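Local coordinates for protein quinone reductase (Klebsiella pneumoniae subsp. pneumoniae, PDB 4GI5) that binds FAD and probably works as an NAD(P)H-dependent quinone reductase, a flavoenzyme of the NAD(P)H dehydrogenase (quinone) family built on a flavodoxin-like fold, at residues 61-74 against 128-140. Residues are numbered along the deposited sequence; the frame is centred on the assembly and turned at random.
Sequences LYAMRWKAGYDADD and PAIMKGWIDRVYA
The indole of W66 has R137 NH1 over one face, 3.1 Å above the ring plane and toward the rim, while W134 CD1 lies over the opposite face; the backbone carbon of G133 meets the indole edge. The two tryptophan rings are tilted by 47°, an oblique pairing, and L61 CD2 adds to W134's side by touching W134 CD1 at 3.6 Å. With CG anti to the backbone N, W66 directs its ring along the helix, where CZ2 also reaches V138 CG2. Toward the start of the helix, I130 CD1 sits over the centre of the Y62 ring, 3.9 Å from the centroid, a CH-pi contact, and a water joins Y62 OH to I130 N. In this flavodoxin-like fold, 61-74 begins the long connection from edge strand 55-60 to helix 86-96 and runs across helix 129-138, which follows strand 115-121. The backbone of 61-74 comes closest to the helix at G133, whose CA is 3.2 Å from A68 O. Beyond that crossing, R137, bent at chi3 (67°), grips D74 side-on: NE to OD2 at 2.9 Å, nearly straight at 170°, and NH2 to OD1. Both nitrogens come from above the carboxylate plane. K67 NZ reaches OD1 and D71 N reaches OD2 from the other face, so four donors fix the carboxylate's rotation. K67 CB lies over one face of the guanidinium, and D102 takes a second salt bridge from NH2. Nearer the flavin, a water donates to both A68 O and D136 OD2 and accepts from Y70 N, 2.9 Å away. D136 touches FAD, and its OD2 also accepts from A129 N of the second subunit, tying this water-bridged corner to the dimer interface.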
# COMPACT_ATOMS: atom_id res chain seq x y z
N LEU B 61 -15.65 -1.82 7.22
CA LEU B 61 -15.02 -3.13 7.02
C LEU B 61 -14.79 -4.00 8.26
O LEU B 61 -15.10 -5.20 8.21
CB LEU B 61 -13.68 -2.96 6.28
CG LEU B 61 -13.83 -2.23 4.95
CD1 LEU B 61 -12.44 -2.00 4.30
CD2 LEU B 61 -14.76 -2.89 3.95
N TYR B 62 -14.37 -3.38 9.35
CA TYR B 62 -14.20 -4.11 10.59
C TYR B 62 -15.62 -4.61 11.12
O TYR B 62 -15.70 -5.79 11.55
CB TYR B 62 -13.48 -3.34 11.62
CG TYR B 62 -11.98 -3.38 11.46
CD1 TYR B 62 -11.23 -4.45 11.96
CD2 TYR B 62 -11.29 -2.35 10.83
CE1 TYR B 62 -9.80 -4.44 11.85
CE2 TYR B 62 -9.94 -2.35 10.67
CZ TYR B 62 -9.21 -3.35 11.23
OH TYR B 62 -7.80 -3.31 11.23
N ALA B 63 -16.61 -3.75 11.01
CA ALA B 63 -17.98 -4.12 11.56
C ALA B 63 -18.51 -5.27 10.74
O ALA B 63 -19.18 -6.18 11.29
CB ALA B 63 -18.88 -2.90 11.53
N MSE B 64 -18.20 -5.34 9.44
CA MSE B 64 -18.69 -6.39 8.53
C MSE B 64 -17.80 -7.67 8.62
O MSE B 64 -18.05 -8.60 7.93
CB MSE B 64 -18.65 -5.88 7.07
CG MSE B 64 -19.57 -4.76 6.83
SE MSE B 64 -18.84 -3.96 5.05
CE MSE B 64 -20.40 -4.76 4.84
N ARG B 65 -16.73 -7.65 9.39
CA ARG B 65 -15.72 -8.72 9.52
C ARG B 65 -15.23 -9.09 8.09
O ARG B 65 -15.21 -10.20 7.63
CB ARG B 65 -16.27 -9.96 10.23
CG ARG B 65 -16.89 -9.59 11.59
CD ARG B 65 -17.64 -10.78 12.20
NE ARG B 65 -16.63 -11.69 12.72
CZ ARG B 65 -16.29 -12.89 12.23
NH1 ARG B 65 -16.89 -13.43 11.15
NH2 ARG B 65 -15.31 -13.58 12.83
N TRP B 66 -14.89 -8.06 7.37
CA TRP B 66 -14.54 -8.17 5.94
C TRP B 66 -13.34 -9.12 5.78
O TRP B 66 -12.31 -8.94 6.43
CB TRP B 66 -14.14 -6.76 5.45
CG TRP B 66 -13.77 -6.79 3.96
CD1 TRP B 66 -12.47 -6.72 3.43
CD2 TRP B 66 -14.64 -6.97 2.86
NE1 TRP B 66 -12.54 -6.86 2.09
CE2 TRP B 66 -13.84 -7.06 1.70
CE3 TRP B 66 -16.03 -7.12 2.73
CZ2 TRP B 66 -14.38 -7.21 0.42
CZ3 TRP B 66 -16.56 -7.25 1.41
CH2 TRP B 66 -15.76 -7.33 0.30
N LYS B 67 -13.43 -10.07 4.85
CA LYS B 67 -12.36 -10.95 4.56
C LYS B 67 -11.26 -10.28 3.73
O LYS B 67 -11.57 -9.80 2.64
CB LYS B 67 -12.87 -12.17 3.75
CG LYS B 67 -11.82 -13.18 3.30
CD LYS B 67 -12.38 -14.40 2.54
CE LYS B 67 -11.27 -15.16 1.75
NZ LYS B 67 -11.98 -16.11 0.94
N ALA B 68 -10.06 -10.21 4.27
CA ALA B 68 -9.01 -9.43 3.54
C ALA B 68 -8.18 -10.16 2.50
O ALA B 68 -7.72 -9.51 1.57
CB ALA B 68 -8.05 -8.84 4.58
N GLY B 69 -7.94 -11.46 2.63
CA GLY B 69 -7.03 -12.21 1.82
C GLY B 69 -7.70 -12.82 0.63
O GLY B 69 -8.45 -13.79 0.80
N TYR B 70 -7.49 -12.30 -0.55
CA TYR B 70 -8.10 -12.86 -1.77
C TYR B 70 -7.57 -14.30 -1.95
O TYR B 70 -6.33 -14.55 -1.92
CB TYR B 70 -7.69 -12.00 -2.97
CG TYR B 70 -8.09 -12.48 -4.29
CD1 TYR B 70 -9.27 -13.09 -4.49
CD2 TYR B 70 -7.32 -12.23 -5.41
CE1 TYR B 70 -9.68 -13.51 -5.76
CE2 TYR B 70 -7.67 -12.70 -6.67
CZ TYR B 70 -8.87 -13.40 -6.84
OH TYR B 70 -9.29 -13.84 -8.06
N ASP B 71 -8.47 -15.27 -2.21
CA ASP B 71 -8.04 -16.65 -2.38
C ASP B 71 -9.14 -17.42 -3.15
O ASP B 71 -10.13 -16.83 -3.60
CB ASP B 71 -7.68 -17.32 -1.07
CG ASP B 71 -8.84 -17.57 -0.16
OD1 ASP B 71 -10.01 -17.49 -0.61
OD2 ASP B 71 -8.58 -17.80 1.08
N ALA B 72 -8.89 -18.71 -3.34
CA ALA B 72 -9.70 -19.56 -4.23
C ALA B 72 -11.12 -19.72 -3.74
O ALA B 72 -12.04 -19.95 -4.54
CB ALA B 72 -9.01 -20.93 -4.51
N ASP B 73 -11.38 -19.42 -2.50
CA ASP B 73 -12.76 -19.51 -1.99
C ASP B 73 -13.61 -18.35 -2.50
O ASP B 73 -14.83 -18.34 -2.32
CB ASP B 73 -12.78 -19.49 -0.48
CG ASP B 73 -12.33 -20.85 0.12
OD1 ASP B 73 -12.45 -21.88 -0.55
OD2 ASP B 73 -11.75 -20.86 1.17
N ASP B 74 -12.99 -17.29 -3.06
CA ASP B 74 -13.77 -16.16 -3.59
C ASP B 74 -14.33 -16.35 -4.97
O ASP B 74 -15.10 -15.50 -5.39
CB ASP B 74 -12.84 -14.91 -3.59
CG ASP B 74 -12.47 -14.54 -2.21
OD1 ASP B 74 -13.24 -14.83 -1.20
OD2 ASP B 74 -11.36 -13.93 -1.97
N PRO B 128 -4.70 0.64 5.77
CA PRO B 128 -4.79 -0.58 6.64
C PRO B 128 -5.05 -1.83 5.76
O PRO B 128 -5.75 -1.75 4.75
CB PRO B 128 -6.00 -0.29 7.55
CG PRO B 128 -5.99 1.23 7.61
CD PRO B 128 -5.69 1.67 6.21
N ALA B 129 -4.47 -2.95 6.14
CA ALA B 129 -4.67 -4.19 5.42
C ALA B 129 -6.10 -4.52 5.05
O ALA B 129 -6.37 -5.04 3.97
CB ALA B 129 -4.02 -5.34 6.13
N ILE B 130 -7.05 -4.31 5.96
CA ILE B 130 -8.40 -4.72 5.68
C ILE B 130 -9.00 -3.94 4.48
O ILE B 130 -9.76 -4.51 3.68
CB ILE B 130 -9.32 -4.60 6.95
CG1 ILE B 130 -10.60 -5.37 6.76
CG2 ILE B 130 -9.62 -3.20 7.30
CD1 ILE B 130 -11.37 -5.50 8.10
N MSE B 131 -8.58 -2.70 4.35
CA MSE B 131 -9.00 -1.83 3.22
C MSE B 131 -8.29 -2.28 1.94
O MSE B 131 -8.89 -2.33 0.86
CB MSE B 131 -8.85 -0.28 3.38
CG MSE B 131 -9.77 0.56 2.30
SE MSE B 131 -9.19 2.31 2.77
CE MSE B 131 -11.03 2.44 3.67
N LYS B 132 -7.00 -2.56 2.02
CA LYS B 132 -6.29 -3.11 0.87
C LYS B 132 -6.95 -4.41 0.43
O LYS B 132 -7.05 -4.71 -0.76
CB LYS B 132 -4.87 -3.42 1.22
CG LYS B 132 -3.98 -3.96 0.07
CD LYS B 132 -3.94 -2.90 -1.02
CE LYS B 132 -3.26 -3.32 -2.25
NZ LYS B 132 -2.91 -4.64 -2.70
N GLY B 133 -7.48 -5.19 1.36
CA GLY B 133 -8.18 -6.41 0.99
C GLY B 133 -9.53 -6.20 0.33
O GLY B 133 -9.91 -7.02 -0.50
N TRP B 134 -10.21 -5.12 0.65
CA TRP B 134 -11.34 -4.66 -0.10
C TRP B 134 -10.98 -4.36 -1.55
O TRP B 134 -11.62 -4.89 -2.48
CB TRP B 134 -12.01 -3.55 0.59
CG TRP B 134 -13.24 -3.01 -0.00
CD1 TRP B 134 -14.57 -3.36 0.40
CD2 TRP B 134 -13.40 -2.08 -1.06
NE1 TRP B 134 -15.49 -2.62 -0.34
CE2 TRP B 134 -14.83 -1.90 -1.28
CE3 TRP B 134 -12.51 -1.40 -1.91
CZ2 TRP B 134 -15.32 -1.05 -2.26
CZ3 TRP B 134 -13.02 -0.53 -2.89
CH2 TRP B 134 -14.43 -0.36 -3.01
N ILE B 135 -9.90 -3.62 -1.76
CA ILE B 135 -9.41 -3.38 -3.11
C ILE B 135 -9.14 -4.69 -3.79
O ILE B 135 -9.61 -4.96 -4.93
CB ILE B 135 -8.19 -2.45 -3.13
CG1 ILE B 135 -8.57 -1.10 -2.59
CG2 ILE B 135 -7.54 -2.42 -4.52
CD1 ILE B 135 -9.30 -0.23 -3.60
N ASP B 136 -8.32 -5.55 -3.19
CA ASP B 136 -7.86 -6.75 -3.87
C ASP B 136 -9.02 -7.65 -4.28
O ASP B 136 -8.96 -8.23 -5.34
CB ASP B 136 -7.00 -7.61 -2.94
CG ASP B 136 -5.58 -7.02 -2.65
OD1 ASP B 136 -5.18 -6.04 -3.27
OD2 ASP B 136 -5.01 -7.50 -1.61
N ARG B 137 -10.01 -7.74 -3.43
CA ARG B 137 -11.14 -8.66 -3.66
C ARG B 137 -12.28 -8.07 -4.46
O ARG B 137 -12.93 -8.81 -5.23
CB ARG B 137 -11.60 -9.26 -2.35
CG ARG B 137 -10.57 -10.13 -1.70
CD ARG B 137 -10.89 -10.67 -0.28
NE ARG B 137 -12.03 -11.62 -0.43
CZ ARG B 137 -13.28 -11.39 0.01
NH1 ARG B 137 -13.65 -10.28 0.67
NH2 ARG B 137 -14.24 -12.30 -0.35
N VAL B 138 -12.55 -6.80 -4.32
CA VAL B 138 -13.70 -6.18 -5.01
C VAL B 138 -13.32 -5.81 -6.46
O VAL B 138 -14.14 -5.83 -7.36
CB VAL B 138 -14.19 -4.97 -4.26
CG1 VAL B 138 -15.25 -4.15 -4.95
CG2 VAL B 138 -14.70 -5.41 -2.89
N TYR B 139 -12.03 -5.43 -6.68
CA TYR B 139 -11.63 -4.91 -7.98
C TYR B 139 -11.34 -6.05 -8.92
O TYR B 139 -10.20 -6.36 -9.26
CB TYR B 139 -10.37 -4.00 -7.80
CG TYR B 139 -10.63 -2.58 -7.53
CD1 TYR B 139 -11.83 -2.13 -6.98
CD2 TYR B 139 -9.60 -1.63 -7.72
CE1 TYR B 139 -12.10 -0.81 -6.73
CE2 TYR B 139 -9.84 -0.29 -7.47
CZ TYR B 139 -11.09 0.18 -7.05
OH TYR B 139 -11.20 1.51 -6.84
N ALA B 140 -12.38 -6.73 -9.34
CA ALA B 140 -12.24 -7.92 -10.19
C ALA B 140 -11.83 -7.68 -11.68
O ALA B 140 -12.05 -6.60 -12.23
CB ALA B 140 -13.63 -8.67 -10.17
O HOH W 1 -6.54 -3.55 8.71
O HOH W 2 -6.10 -9.75 -0.57